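Local coordinates for hydrazine synthase subunit gamma (Candidatus Kuenenia stuttgartiensis, PDB 5C2V), which catalyses the three-electron reduction of nitric oxide to hydroxylamine, the first half-reaction of the hydrazine synthase complex, and binds two heme c groups, at residues G46-Q49 / F50-A54; E137-S140 / P141-E145; P37-S40 / E41-R44; L24-P27 / E28-R32. All coordinates share one frame; numbering follows the deposited sequence.

Interaction 1 (G46-Q49 / F50-A54)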
ATOM      1  N   GLY C  46      23.897  47.740  17.268  1.00 48.05           N
ATOM      2  CA  GLY C  46      22.717  47.978  16.463  1.00 49.96           C
ATOM      3  C   GLY C  46      22.925  47.553  15.024  1.00 58.56           C
ATOM      4  O   GLY C  46      22.013  47.020  14.393  1.00 57.07           O
ATOM      5  N   GLN C  47      24.127  47.789  14.503  1.00 48.97           N
ATOM      6  CA  GLN C  47      24.455  47.356  13.148  1.00 48.23           C
ATOM      7  C   GLN C  47      24.419  45.832  13.053  1.00 57.84           C
ATOM      8  O   GLN C  47      23.957  45.272  12.054  1.00 49.68           O
ATOM      9  CB  GLN C  47      25.827  47.882  12.721  1.00 42.37           C
ATOM     10  CG  GLN C  47      26.136  47.661  11.245  1.00 36.73           C
ATOM     11  CD  GLN C  47      27.526  48.124  10.857  1.00 38.52           C
ATOM     12  OE1 GLN C  47      28.444  48.128  11.677  1.00 40.42           O
ATOM     13  NE2 GLN C  47      27.687  48.519   9.599  1.00 29.92           N
ATOM     14  N   PHE C  48      24.903  45.165  14.098  1.00 51.85           N
ATOM     15  CA  PHE C  48      24.874  43.706  14.138  1.00 62.07           C
ATOM     16  C   PHE C  48      23.444  43.184  14.152  1.00 63.07           C
ATOM     17  O   PHE C  48      23.088  42.316  13.356  1.00 64.22           O
ATOM     18  CB  PHE C  48      25.631  43.171  15.352  1.00 57.60           C
ATOM     19  CG  PHE C  48      25.549  41.677  15.500  1.00 54.52           C
ATOM     20  CD1 PHE C  48      26.266  40.843  14.657  1.00 53.80           C
ATOM     21  CD2 PHE C  48      24.747  41.106  16.475  1.00 58.33           C
ATOM     22  CE1 PHE C  48      26.189  39.468  14.786  1.00 53.55           C
ATOM     23  CE2 PHE C  48      24.666  39.731  16.610  1.00 52.42           C
ATOM     24  CZ  PHE C  48      25.389  38.912  15.765  1.00 53.34           C
ATOM     25  N   GLN C  49      22.631  43.715  15.062  1.00 49.75           N
ATOM     26  CA  GLN C  49      21.225  43.326  15.153  1.00 50.59           C
ATOM     27  C   GLN C  49      20.500  43.612  13.840  1.00 39.73           C
ATOM     28  O   GLN C  49      19.541  42.930  13.481  1.00 53.61           O
ATOM     29  CB  GLN C  49      20.540  44.059  16.311  1.00 45.40           C
ATOM     30  CG  GLN C  49      19.091  43.660  16.542  1.00 45.66           C
ATOM     31  CD  GLN C  49      18.939  42.204  16.940  1.00 53.99           C
ATOM     32  OE1 GLN C  49      19.069  41.852  18.113  1.00 51.36           O
ATOM     33  NE2 GLN C  49      18.657  41.348  15.963  1.00 45.35           N
ATOM     34  N   PHE C  50      20.980  44.625  13.126  1.00 47.19           N
ATOM     35  CA  PHE C  50      20.427  45.000  11.833  1.00 51.99           C
ATOM     36  C   PHE C  50      20.777  43.969  10.759  1.00 51.41           C
ATOM     37  O   PHE C  50      19.937  43.616   9.931  1.00 44.00           O
ATOM     38  CB  PHE C  50      20.935  46.389  11.431  1.00 37.74           C
ATOM     39  CG  PHE C  50      20.417  46.874  10.105  1.00 21.05           C
ATOM     40  CD1 PHE C  50      19.173  47.475  10.009  1.00 21.78           C
ATOM     41  CD2 PHE C  50      21.184  46.748   8.958  1.00 29.26           C
ATOM     42  CE1 PHE C  50      18.696  47.927   8.791  1.00 23.90           C
ATOM     43  CE2 PHE C  50      20.714  47.197   7.739  1.00 30.24           C
ATOM     44  CZ  PHE C  50      19.468  47.788   7.655  1.00 38.67           C
ATOM     45  N   ASN C  51      22.019  43.493  10.770  1.00 42.13           N
ATOM     46  CA  ASN C  51      22.479  42.558   9.744  1.00 48.43           C
ATOM     47  C   ASN C  51      22.351  41.072  10.095  1.00 65.07           C
ATOM     48  O   ASN C  51      22.559  40.214   9.236  1.00 63.41           O
ATOM     49  CB  ASN C  51      23.936  42.864   9.388  1.00 42.19           C
ATOM     50  CG  ASN C  51      24.091  44.183   8.658  1.00 53.41           C
ATOM     51  OD1 ASN C  51      24.138  44.223   7.427  1.00 43.35           O
ATOM     52  ND2 ASN C  51      24.168  45.272   9.413  1.00 57.42           N
ATOM     53  N   ASP C  52      22.006  40.764  11.342  1.00 48.54           N
ATOM     54  CA  ASP C  52      21.963  39.374  11.799  1.00 49.03           C
ATOM     55  C   ASP C  52      20.685  38.650  11.382  1.00 60.07           C
ATOM     56  O   ASP C  52      19.585  39.157  11.583  1.00 60.60           O
ATOM     57  CB  ASP C  52      22.106  39.311  13.322  1.00 44.69           C
ATOM     58  CG  ASP C  52      22.005  37.897  13.856  1.00 54.55           C
ATOM     59  OD1 ASP C  52      22.549  36.979  13.207  1.00 44.58           O
ATOM     60  OD2 ASP C  52      21.379  37.701  14.920  1.00 47.62           O
ATOM     61  N   ALA C  53      20.836  37.478  10.769  1.00 52.72           N
ATOM     62  CA  ALA C  53      19.687  36.627  10.465  1.00 44.12           C
ATOM     63  C   ALA C  53      19.493  35.494  11.476  1.00 40.89           C
ATOM     64  O   ALA C  53      18.506  34.765  11.409  1.00 36.10           O
ATOM     65  CB  ALA C  53      19.818  36.052   9.063  1.00 33.43           C
ATOM     66  N   ALA C  54      20.418  35.356  12.420  1.00 45.56           N
ATOM     67  CA  ALA C  54      20.390  34.217  13.336  1.00 36.37           C
ATOM     68  C   ALA C  54      19.345  34.398  14.430  1.00 35.14           C
ATOM     69  O   ALA C  54      18.859  33.423  15.004  1.00 56.73           O
ATOM     70  CB  ALA C  54      21.762  33.994  13.950  1.00 42.74           C
TER
HETATM   71  O   HOH W   1      25.011  47.621   7.811  1.00 25.89           O
HETATM   72  O   HOH W   2      17.908  41.599  11.220  1.00 48.97           O
HETATM   73  O   HOH W   3      21.357  39.703  17.691  1.00 52.42           O

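Interaction 2 (E137-S140 / P141-E145)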
ATOM      1  N   GLU C 137      11.341  35.921  18.044  1.00 37.71           N
ATOM      2  CA  GLU C 137      11.380  36.435  19.410  1.00 43.04           C
ATOM      3  C   GLU C 137      11.620  37.943  19.445  1.00 49.76           C
ATOM      4  O   GLU C 137      12.416  38.473  18.668  1.00 47.62           O
ATOM      5  CB  GLU C 137      12.462  35.717  20.217  1.00 44.80           C
ATOM      6  CG  GLU C 137      12.415  35.998  21.709  1.00 43.64           C
ATOM      7  CD  GLU C 137      13.405  35.159  22.490  1.00 47.77           C
ATOM      8  OE1 GLU C 137      14.606  35.176  22.144  1.00 50.13           O
ATOM      9  OE2 GLU C 137      12.982  34.475  23.446  1.00 43.24           O
ATOM     10  N   ASN C 138      10.927  38.625  20.351  1.00 52.60           N
ATOM     11  CA  ASN C 138      11.057  40.070  20.497  1.00 42.03           C
ATOM     12  C   ASN C 138      12.436  40.488  20.997  1.00 47.32           C
ATOM     13  O   ASN C 138      13.144  39.705  21.629  1.00 46.68           O
ATOM     14  CB  ASN C 138       9.988  40.609  21.448  1.00 41.36           C
ATOM     15  CG  ASN C 138       8.596  40.562  20.851  1.00 44.61           C
ATOM     16  OD1 ASN C 138       8.426  40.657  19.636  1.00 54.99           O
ATOM     17  ND2 ASN C 138       7.590  40.421  21.707  1.00 41.68           N
ATOM     18  N   PHE C 139      12.804  41.732  20.709  1.00 53.82           N
ATOM     19  CA  PHE C 139      14.090  42.274  21.130  1.00 50.12           C
ATOM     20  C   PHE C 139      14.105  42.620  22.614  1.00 49.28           C
ATOM     21  O   PHE C 139      13.075  42.966  23.193  1.00 50.12           O
ATOM     22  CB  PHE C 139      14.436  43.523  20.315  1.00 35.30           C
ATOM     23  CG  PHE C 139      14.627  43.261  18.850  1.00 43.82           C
ATOM     24  CD1 PHE C 139      15.269  42.115  18.413  1.00 48.24           C
ATOM     25  CD2 PHE C 139      14.161  44.163  17.909  1.00 33.24           C
ATOM     26  CE1 PHE C 139      15.447  41.877  17.063  1.00 31.22           C
ATOM     27  CE2 PHE C 139      14.334  43.930  16.558  1.00 51.57           C
ATOM     28  CZ  PHE C 139      14.978  42.785  16.135  1.00 41.99           C
ATOM     29  N   SER C 140      15.281  42.519  23.223  1.00 55.74           N
ATOM     30  CA  SER C 140      15.489  43.027  24.571  1.00 56.19           C
ATOM     31  C   SER C 140      15.533  44.552  24.501  1.00 50.06           C
ATOM     32  O   SER C 140      15.749  45.108  23.422  1.00 52.92           O
ATOM     33  CB  SER C 140      16.782  42.461  25.169  1.00 40.46           C
ATOM     34  OG  SER C 140      17.916  42.897  24.440  1.00 40.45           O
ATOM     35  N   PRO C 141      15.311  45.237  25.636  1.00 57.49           N
ATOM     36  CA  PRO C 141      15.369  46.705  25.632  1.00 52.75           C
ATOM     37  C   PRO C 141      16.695  47.239  25.090  1.00 53.07           C
ATOM     38  O   PRO C 141      16.711  48.177  24.285  1.00 47.71           O
ATOM     39  CB  PRO C 141      15.210  47.067  27.111  1.00 48.09           C
ATOM     40  CG  PRO C 141      14.466  45.925  27.701  1.00 51.62           C
ATOM     41  CD  PRO C 141      14.914  44.704  26.953  1.00 53.68           C
ATOM     42  N   MET C 142      17.789  46.623  25.522  1.00 40.99           N
ATOM     43  CA  MET C 142      19.129  47.058  25.148  1.00 35.93           C
ATOM     44  C   MET C 142      19.377  46.927  23.647  1.00 57.16           C
ATOM     45  O   MET C 142      19.851  47.864  23.006  1.00 59.68           O
ATOM     46  CB  MET C 142      20.179  46.259  25.920  1.00 53.58           C
ATOM     47  CG  MET C 142      21.550  46.910  25.963  1.00 76.62           C
ATOM     48  SD  MET C 142      21.526  48.481  26.848  1.00 74.20           S
ATOM     49  CE  MET C 142      23.253  48.946  26.766  1.00 73.34           C
ATOM     50  N   ARG C 143      19.054  45.762  23.094  1.00 49.06           N
ATOM     51  CA  ARG C 143      19.274  45.507  21.673  1.00 45.65           C
ATOM     52  C   ARG C 143      18.404  46.408  20.803  1.00 38.34           C
ATOM     53  O   ARG C 143      18.839  46.875  19.746  1.00 48.01           O
ATOM     54  CB  ARG C 143      19.015  44.032  21.346  1.00 50.42           C
ATOM     55  CG  ARG C 143      20.140  43.108  21.795  1.00 58.08           C
ATOM     56  CD  ARG C 143      19.964  41.681  21.291  1.00 51.29           C
ATOM     57  NE  ARG C 143      19.117  40.877  22.168  1.00 58.14           N
ATOM     58  CZ  ARG C 143      17.921  40.406  21.830  1.00 48.77           C
ATOM     59  NH1 ARG C 143      17.424  40.650  20.625  1.00 29.42           N
ATOM     60  NH2 ARG C 143      17.225  39.682  22.697  1.00 36.18           N
ATOM     61  N   LEU C 144      17.178  46.661  21.251  1.00 42.17           N
ATOM     62  CA  LEU C 144      16.288  47.569  20.539  1.00 48.39           C
ATOM     63  C   LEU C 144      16.862  48.981  20.535  1.00 52.25           C
ATOM     64  O   LEU C 144      16.942  49.621  19.486  1.00 44.06           O
ATOM     65  CB  LEU C 144      14.892  47.568  21.162  1.00 39.65           C
ATOM     66  CG  LEU C 144      13.876  48.495  20.487  1.00 50.26           C
ATOM     67  CD1 LEU C 144      13.804  48.218  18.993  1.00 37.76           C
ATOM     68  CD2 LEU C 144      12.503  48.355  21.128  1.00 33.43           C
ATOM     69  N   GLU C 145      17.269  49.455  21.710  1.00 44.83           N
ATOM     70  CA  GLU C 145      17.851  50.790  21.830  1.00 60.47           C
ATOM     71  C   GLU C 145      19.093  50.932  20.953  1.00 58.07           C
ATOM     72  O   GLU C 145      19.288  51.959  20.307  1.00 51.78           O
ATOM     73  CB  GLU C 145      18.201  51.101  23.286  1.00 52.32           C
ATOM     74  CG  GLU C 145      18.750  52.505  23.493  1.00 71.58           C
ATOM     75  CD  GLU C 145      19.137  52.782  24.931  1.00 80.31           C
ATOM     76  OE1 GLU C 145      18.993  51.873  25.775  1.00 87.42           O
ATOM     77  OE2 GLU C 145      19.585  53.913  25.218  1.00 69.07           O
TER

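Interaction 3 (P37-S40 / E41-R44)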
ATOM      1  N   PRO C  37      17.666  58.909  24.851  1.00 75.67           N
ATOM      2  CA  PRO C  37      18.858  59.715  24.563  1.00 55.67           C
ATOM      3  C   PRO C  37      19.901  58.941  23.759  1.00 56.60           C
ATOM      4  O   PRO C  37      20.218  57.799  24.091  1.00 61.93           O
ATOM      5  CB  PRO C  37      19.392  60.076  25.959  1.00 48.41           C
ATOM      6  CG  PRO C  37      18.657  59.178  26.918  1.00 44.50           C
ATOM      7  CD  PRO C  37      17.332  58.926  26.284  1.00 42.44           C
ATOM      8  N   PHE C  38      20.412  59.570  22.704  1.00 64.06           N
ATOM      9  CA  PHE C  38      21.326  58.919  21.770  1.00 51.64           C
ATOM     10  C   PHE C  38      22.611  58.449  22.444  1.00 55.49           C
ATOM     11  O   PHE C  38      23.218  59.178  23.228  1.00 55.78           O
ATOM     12  CB  PHE C  38      21.659  59.867  20.615  1.00 47.68           C
ATOM     13  CG  PHE C  38      22.475  59.234  19.522  1.00 64.26           C
ATOM     14  CD1 PHE C  38      23.857  59.346  19.513  1.00 60.12           C
ATOM     15  CD2 PHE C  38      21.860  58.529  18.501  1.00 70.71           C
ATOM     16  CE1 PHE C  38      24.608  58.766  18.507  1.00 54.59           C
ATOM     17  CE2 PHE C  38      22.605  57.947  17.492  1.00 55.55           C
ATOM     18  CZ  PHE C  38      23.981  58.065  17.496  1.00 50.94           C
ATOM     19  N   LYS C  39      23.013  57.223  22.132  1.00 68.54           N
ATOM     20  CA  LYS C  39      24.270  56.673  22.622  1.00 60.01           C
ATOM     21  C   LYS C  39      25.084  56.118  21.458  1.00 67.11           C
ATOM     22  O   LYS C  39      24.666  55.171  20.793  1.00 78.21           O
ATOM     23  CB  LYS C  39      24.016  55.586  23.668  1.00 51.66           C
ATOM     24  CG  LYS C  39      23.309  56.088  24.918  1.00 58.70           C
ATOM     25  CD  LYS C  39      23.199  55.000  25.972  1.00 71.44           C
ATOM     26  CE  LYS C  39      22.512  55.519  27.225  1.00 68.22           C
ATOM     27  NZ  LYS C  39      22.422  54.476  28.285  1.00 74.99           N
ATOM     28  N   SER C  40      26.248  56.712  21.217  1.00 62.91           N
ATOM     29  CA  SER C  40      27.071  56.342  20.072  1.00 66.74           C
ATOM     30  C   SER C  40      27.929  55.113  20.359  1.00 68.92           C
ATOM     31  O   SER C  40      28.644  54.631  19.481  1.00 74.44           O
ATOM     32  CB  SER C  40      27.963  57.514  19.657  1.00 52.53           C
ATOM     33  OG  SER C  40      28.850  57.876  20.700  1.00 72.73           O
ATOM     34  N   GLU C  41      27.862  54.613  21.588  1.00 58.69           N
ATOM     35  CA  GLU C  41      28.605  53.413  21.951  1.00 64.73           C
ATOM     36  C   GLU C  41      27.803  52.151  21.637  1.00 76.35           C
ATOM     37  O   GLU C  41      28.344  51.045  21.642  1.00 72.00           O
ATOM     38  CB  GLU C  41      28.989  53.442  23.434  1.00 60.93           C
ATOM     39  CG  GLU C  41      27.816  53.486  24.407  1.00 65.13           C
ATOM     40  CD  GLU C  41      27.307  54.895  24.665  1.00 88.12           C
ATOM     41  OE1 GLU C  41      27.664  55.814  23.897  1.00 84.89           O
ATOM     42  OE2 GLU C  41      26.552  55.084  25.642  1.00 88.19           O
ATOM     43  N   LEU C  42      26.512  52.324  21.370  1.00 64.36           N
ATOM     44  CA  LEU C  42      25.631  51.202  21.057  1.00 64.95           C
ATOM     45  C   LEU C  42      25.399  51.001  19.558  1.00 57.14           C
ATOM     46  O   LEU C  42      24.689  50.080  19.158  1.00 66.26           O
ATOM     47  CB  LEU C  42      24.283  51.385  21.758  1.00 59.64           C
ATOM     48  CG  LEU C  42      24.325  51.508  23.282  1.00 55.02           C
ATOM     49  CD1 LEU C  42      22.919  51.573  23.857  1.00 42.79           C
ATOM     50  CD2 LEU C  42      25.107  50.355  23.888  1.00 51.50           C
ATOM     51  N   VAL C  43      25.994  51.858  18.734  1.00 48.39           N
ATOM     52  CA  VAL C  43      25.677  51.886  17.305  1.00 58.71           C
ATOM     53  C   VAL C  43      26.121  50.618  16.559  1.00 53.50           C
ATOM     54  O   VAL C  43      25.420  50.144  15.659  1.00 46.37           O
ATOM     55  CB  VAL C  43      26.301  53.134  16.625  1.00 45.04           C
ATOM     56  CG1 VAL C  43      27.814  53.138  16.769  1.00 72.82           C
ATOM     57  CG2 VAL C  43      25.894  53.216  15.159  1.00 42.04           C
ATOM     58  N   ARG C  44      27.264  50.057  16.942  1.00 40.97           N
ATOM     59  CA  ARG C  44      27.793  48.885  16.254  1.00 53.95           C
ATOM     60  C   ARG C  44      26.967  47.646  16.582  1.00 63.49           C
ATOM     61  O   ARG C  44      26.696  46.819  15.707  1.00 58.26           O
ATOM     62  CB  ARG C  44      29.262  48.659  16.618  1.00 64.27           C
ATOM     63  CG  ARG C  44      30.007  47.782  15.624  1.00 59.41           C
ATOM     64  CD  ARG C  44      31.506  47.792  15.876  1.00 53.67           C
ATOM     65  NE  ARG C  44      32.251  47.264  14.737  1.00 61.43           N
ATOM     66  CZ  ARG C  44      32.585  45.986  14.588  1.00 51.96           C
ATOM     67  NH1 ARG C  44      32.242  45.098  15.509  1.00 51.69           N
ATOM     68  NH2 ARG C  44      33.263  45.596  13.517  1.00 48.50           N
TER

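Interaction 4 (L24-P27 / E28-R32)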
ATOM      1  N   LEU C  24      11.283  42.019  25.161  1.00 47.72           N
ATOM      2  CA  LEU C  24      10.183  42.924  25.461  1.00 48.91           C
ATOM      3  C   LEU C  24       8.840  42.322  25.069  1.00 58.58           C
ATOM      4  O   LEU C  24       8.752  41.547  24.119  1.00 53.47           O
ATOM      5  CB  LEU C  24      10.376  44.256  24.733  1.00 53.63           C
ATOM      6  CG  LEU C  24      11.492  45.179  25.216  1.00 56.46           C
ATOM      7  CD1 LEU C  24      11.798  46.231  24.163  1.00 38.43           C
ATOM      8  CD2 LEU C  24      11.089  45.833  26.525  1.00 49.97           C
ATOM      9  N   THR C  25       7.797  42.669  25.814  1.00 52.07           N
ATOM     10  CA  THR C  25       6.436  42.388  25.376  1.00 45.60           C
ATOM     11  C   THR C  25       6.024  43.457  24.370  1.00 52.04           C
ATOM     12  O   THR C  25       6.590  44.550  24.359  1.00 60.50           O
ATOM     13  CB  THR C  25       5.440  42.360  26.549  1.00 48.30           C
ATOM     14  OG1 THR C  25       5.205  43.694  27.015  1.00 61.92           O
ATOM     15  CG2 THR C  25       5.977  41.508  27.688  1.00 47.98           C
ATOM     16  N   VAL C  26       5.059  43.138  23.514  1.00 46.09           N
ATOM     17  CA  VAL C  26       4.533  44.116  22.564  1.00 57.28           C
ATOM     18  C   VAL C  26       3.966  45.370  23.256  1.00 58.16           C
ATOM     19  O   VAL C  26       4.198  46.485  22.780  1.00 49.63           O
ATOM     20  CB  VAL C  26       3.449  43.492  21.653  1.00 49.80           C
ATOM     21  CG1 VAL C  26       2.906  44.525  20.677  1.00 55.90           C
ATOM     22  CG2 VAL C  26       4.015  42.300  20.902  1.00 44.07           C
ATOM     23  N   PRO C  27       3.225  45.206  24.375  1.00 49.97           N
ATOM     24  CA  PRO C  27       2.833  46.430  25.087  1.00 61.90           C
ATOM     25  C   PRO C  27       4.028  47.248  25.575  1.00 54.65           C
ATOM     26  O   PRO C  27       3.952  48.476  25.596  1.00 51.64           O
ATOM     27  CB  PRO C  27       2.023  45.899  26.272  1.00 56.97           C
ATOM     28  CG  PRO C  27       1.468  44.616  25.792  1.00 47.71           C
ATOM     29  CD  PRO C  27       2.541  44.022  24.929  1.00 48.56           C
ATOM     30  N   GLU C  28       5.109  46.575  25.962  1.00 41.17           N
ATOM     31  CA  GLU C  28       6.326  47.265  26.378  1.00 51.35           C
ATOM     32  C   GLU C  28       6.959  48.014  25.208  1.00 59.15           C
ATOM     33  O   GLU C  28       7.562  49.071  25.391  1.00 63.32           O
ATOM     34  CB  GLU C  28       7.335  46.282  26.976  1.00 49.19           C
ATOM     35  CG  GLU C  28       7.040  45.873  28.410  1.00 41.21           C
ATOM     36  CD  GLU C  28       8.057  44.886  28.952  1.00 60.84           C
ATOM     37  OE1 GLU C  28       8.462  43.975  28.200  1.00 68.66           O
ATOM     38  OE2 GLU C  28       8.454  45.024  30.128  1.00 51.20           O
ATOM     39  N   VAL C  29       6.824  47.457  24.009  1.00 49.95           N
ATOM     40  CA  VAL C  29       7.325  48.108  22.805  1.00 57.93           C
ATOM     41  C   VAL C  29       6.501  49.354  22.501  1.00 58.08           C
ATOM     42  O   VAL C  29       7.048  50.417  22.205  1.00 54.98           O
ATOM     43  CB  VAL C  29       7.298  47.162  21.591  1.00 46.61           C
ATOM     44  CG1 VAL C  29       7.684  47.910  20.322  1.00 32.69           C
ATOM     45  CG2 VAL C  29       8.227  45.981  21.823  1.00 58.14           C
ATOM     46  N   HIS C  30       5.181  49.217  22.587  1.00 54.88           N
ATOM     47  CA  HIS C  30       4.284  50.352  22.406  1.00 66.76           C
ATOM     48  C   HIS C  30       4.463  51.364  23.531  1.00 69.68           C
ATOM     49  O   HIS C  30       4.134  52.542  23.378  1.00 62.51           O
ATOM     50  CB  HIS C  30       2.826  49.889  22.346  1.00 55.88           C
ATOM     51  CG  HIS C  30       2.474  49.157  21.089  1.00 67.42           C
ATOM     52  ND1 HIS C  30       1.256  48.539  20.905  1.00 51.29           N
ATOM     53  CD2 HIS C  30       3.179  48.947  19.951  1.00 48.16           C
ATOM     54  CE1 HIS C  30       1.226  47.978  19.710  1.00 60.68           C
ATOM     55  NE2 HIS C  30       2.378  48.210  19.110  1.00 41.22           N
ATOM     56  N   PHE C  31       4.990  50.899  24.660  1.00 67.96           N
ATOM     57  CA  PHE C  31       5.205  51.759  25.816  1.00 60.03           C
ATOM     58  C   PHE C  31       6.320  52.769  25.568  1.00 60.94           C
ATOM     59  O   PHE C  31       6.407  53.782  26.263  1.00 56.12           O
ATOM     60  CB  PHE C  31       5.521  50.929  27.061  1.00 54.01           C
ATOM     61  CG  PHE C  31       5.658  51.746  28.316  1.00 61.52           C
ATOM     62  CD1 PHE C  31       4.539  52.263  28.947  1.00 67.77           C
ATOM     63  CD2 PHE C  31       6.906  52.000  28.861  1.00 66.68           C
ATOM     64  CE1 PHE C  31       4.661  53.017  30.101  1.00 60.61           C
ATOM     65  CE2 PHE C  31       7.035  52.753  30.016  1.00 68.73           C
ATOM     66  CZ  PHE C  31       5.912  53.262  30.635  1.00 53.83           C
ATOM     67  N   ARG C  32       7.167  52.514  24.577  1.00 59.74           N
ATOM     68  CA  ARG C  32       8.178  53.504  24.253  1.00 54.16           C
ATOM     69  C   ARG C  32       7.596  54.397  23.169  1.00 58.85           C
ATOM     70  O   ARG C  32       7.560  54.034  21.992  1.00 62.74           O
ATOM     71  CB  ARG C  32       9.469  52.824  23.787  1.00 47.87           C
ATOM     72  CG  ARG C  32       9.852  51.607  24.624  1.00 54.12           C
ATOM     73  CD  ARG C  32      10.759  50.645  23.865  1.00 56.99           C
ATOM     74  NE  ARG C  32      12.093  51.188  23.629  1.00 54.39           N
ATOM     75  CZ  ARG C  32      13.130  50.994  24.437  1.00 57.02           C
ATOM     76  NH1 ARG C  32      12.988  50.271  25.539  1.00 52.90           N
ATOM     77  NH2 ARG C  32      14.311  51.524  24.146  1.00 65.52           N
TER

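Interaction 1 (G46-Q49 / F50-A54)
Q47 O is gripped twice by N51 in the last turn of helix 43-51, once by the backbone and once by the side-chain amide. N51 ND2 comes to 2.6 Å from Q47 O with an N-H...O angle of 172°, the carbonyl oxygen lying in the amide plane of N51, while N51 N makes the ordinary helical i to i+4 bond to Q47 O at 2.9 Å. The two donors arrive from opposite faces of the Q47 carbonyl plane. The nearly straight, in-plane bond from ND2 helps hold the rotation of the N51 amide. With chi1 at -69° the amide of N51 stands beside its own backbone N, so both groups can face the same oxygen. Water 1 accepts from N51 ND2 at 3.0 Å and, weakly, from Q47 NE2; Q47 OE1 turns to Y339 OH of the beta subunit.

D52 is where the chain leaves helical geometry. Its N keeps a weak bond to F48 O, and its CB sits over one face of the F48 ring, 4.2 Å from the ring centroid, a CH-pi contact. The carboxylate and the ring stack nearly parallel, 11° between planes. F340 of the beta subunit meets the F48 ring edge-to-face.

Farther out, F50 turns its ring toward the first heme: its side chain lies near those of C63, which is covalently bound to that heme, and H67, the axial ligand of its iron. At the exit of the helix D52 OD1 closes an Asx turn, receiving A54 N at 2.8 Å from above the carboxylate plane.

Interaction 2 (E137-S140 / P141-E145)
S140 O takes the amide of L144 at 3.0 Å, S140 O to L144 N, with the donor N-H pointing almost straight at it (162°) and nearly along the C=O axis: the first i to i+4 bond of helix 141-152. S140 is the N-cap of that helix. Its hydroxyl accepts from R143 N, although weakly, S140 OG lying 3.4 Å from R143 N. A chi1 of 64° holds OG between the backbone N and the carbonyl carbon, from where it can accept from R143 N.

R143 then folds its side chain back over the cap, bending at chi3, and sets the face of its guanidinium against S140. The contact with F139 is different: R143 NH1 arrives at the ring edge, 3.4 Å from F139 CD1, and the ring and guanidinium planes stand 88° apart, so there is no face-on cation-pi stack. The guanidinium is held in place by outside acceptors, with NH2 on R20 O, NE on G19 O and NH1 on Q49 OE1. N138 ND2 bonds both to L24 O and to N398 OD1 of the alpha subunit.

The F139 ring touches the heme c bound by C63 and meets W55. F139 also packs against the new helix, its CB standing 4.2 Å from L144 CB.

Interaction 3 (P37-S40 / E41-R44)
K39 and L42 delimit a type I beta turn that delivers the chain into helix 43-51. The backbone bond that closes it is weak, L42 N standing 3.4 Å from K39 O, though the N-H points well at the oxygen (159°).

Between side chains the closest meeting is a carboxylate against an aliphatic chain. E41 bends at chi2 (-85°), and its chi1 of 61° holds CG between the backbone N and the carbonyl carbon; together these torsions fold the carboxylate back across the turn onto K39. E41 OE2 lies 3.3 Å from K39 CB and 3.4 Å from K39 CD, against the methylenes, the two chains crossing at a slant. The ammonium itself has moved on, because the lysine chain is extended beyond CG: K39 NZ is 4.9 Å from E41 OE2. The opposite charges are therefore near without forming a salt bridge, and any attraction is probably modest, as both residues lie at the surface.

Apolar packing occupies the next position. K39 and L42 run side by side and point the same way, with K39 CD 4.0 Å from L42 CD1. This pair faces helix 141-152, where L42 packs on M142 and A146, and K39 touches E145. The contact thus ties the turn to the neighbouring helix, away from the annotated sites.

Subunit contacts complete the account. R44 extends to a cation-pi contact with W15 and donates to backbone oxygens of Y339 and F340 of the beta subunit, while S40 and V43 pack on V8 of the same subunit. Just past the turn, the V43 methyl CG1 rests 3.2 Å from S40 O.

Interaction 4 (L24-P27 / E28-R32)
V29 N to T25 O and H30 N to V26 O, both 2.9 Å, set up the single full turn of helix 26-30, the second with a straight N-H (168°); F31 N reaches P27 O only weakly.

E28 carries the side-chain contact. Its chain, extended beyond CG, reaches back across T25 at the start of the helix, and E28 OE1 accepts T25 N at 2.8 Å with an N-H...O angle of 172°, using the anti lone pair. In return T25 OG1 accepts E28 N at 3.1 Å. A chi1 of 73° directs the threonine hydroxyl at that amide. These reciprocal bonds form a capping box with T25 at the N-cap, and they occupy amides at the helix start that lack an acceptor in a preceding turn. The partial positive charge of that end would probably favour the carboxylate form of E28, as would R142 of the alpha subunit, whose NE makes a salt bridge to E28 OE2.

L24 lies just before the cap and packs against E28 and V29. Its CD2 comes 3.6 Å from E28 OE1, crossing the glutamate at a slant, and L24 CB packs on V29 CG2 at 4.0 Å. Its other methyl, CD1, touches L144 of helix 141-152.

V26 and H30 stand side by side, one turn apart. The methyl V26 CG1 sits over a face of the imidazole, 4.2 Å from its centroid in a CH-pi contact, while H30 NE2 is hydrogen-bonded to R128 NE and the ring meets W154 of the alpha subunit.

In the fold
Interactions 1, 2 and 4 are buried, whereas interaction 3 is partly exposed and is held internally by a single weak backbone hydrogen bond. Interactions 1 and 3 share helix 43-51, one at its exit and the other at its entrance; interactions 2 and 4 each cap the start of another helix, with a hydroxyl alone in 137-145 and a reciprocal box in 24-32. Interaction 2 is the hub: it touches each of the others, through polar and aromatic contacts to interaction 1, mainly apolar packing to interaction 3, and paired backbone and amide bonds to interaction 4. Interactions 1 and 2 lie near the first heme; interactions 1, 2 and 4 reach the alpha subunit, and 1 and 3 the beta subunit.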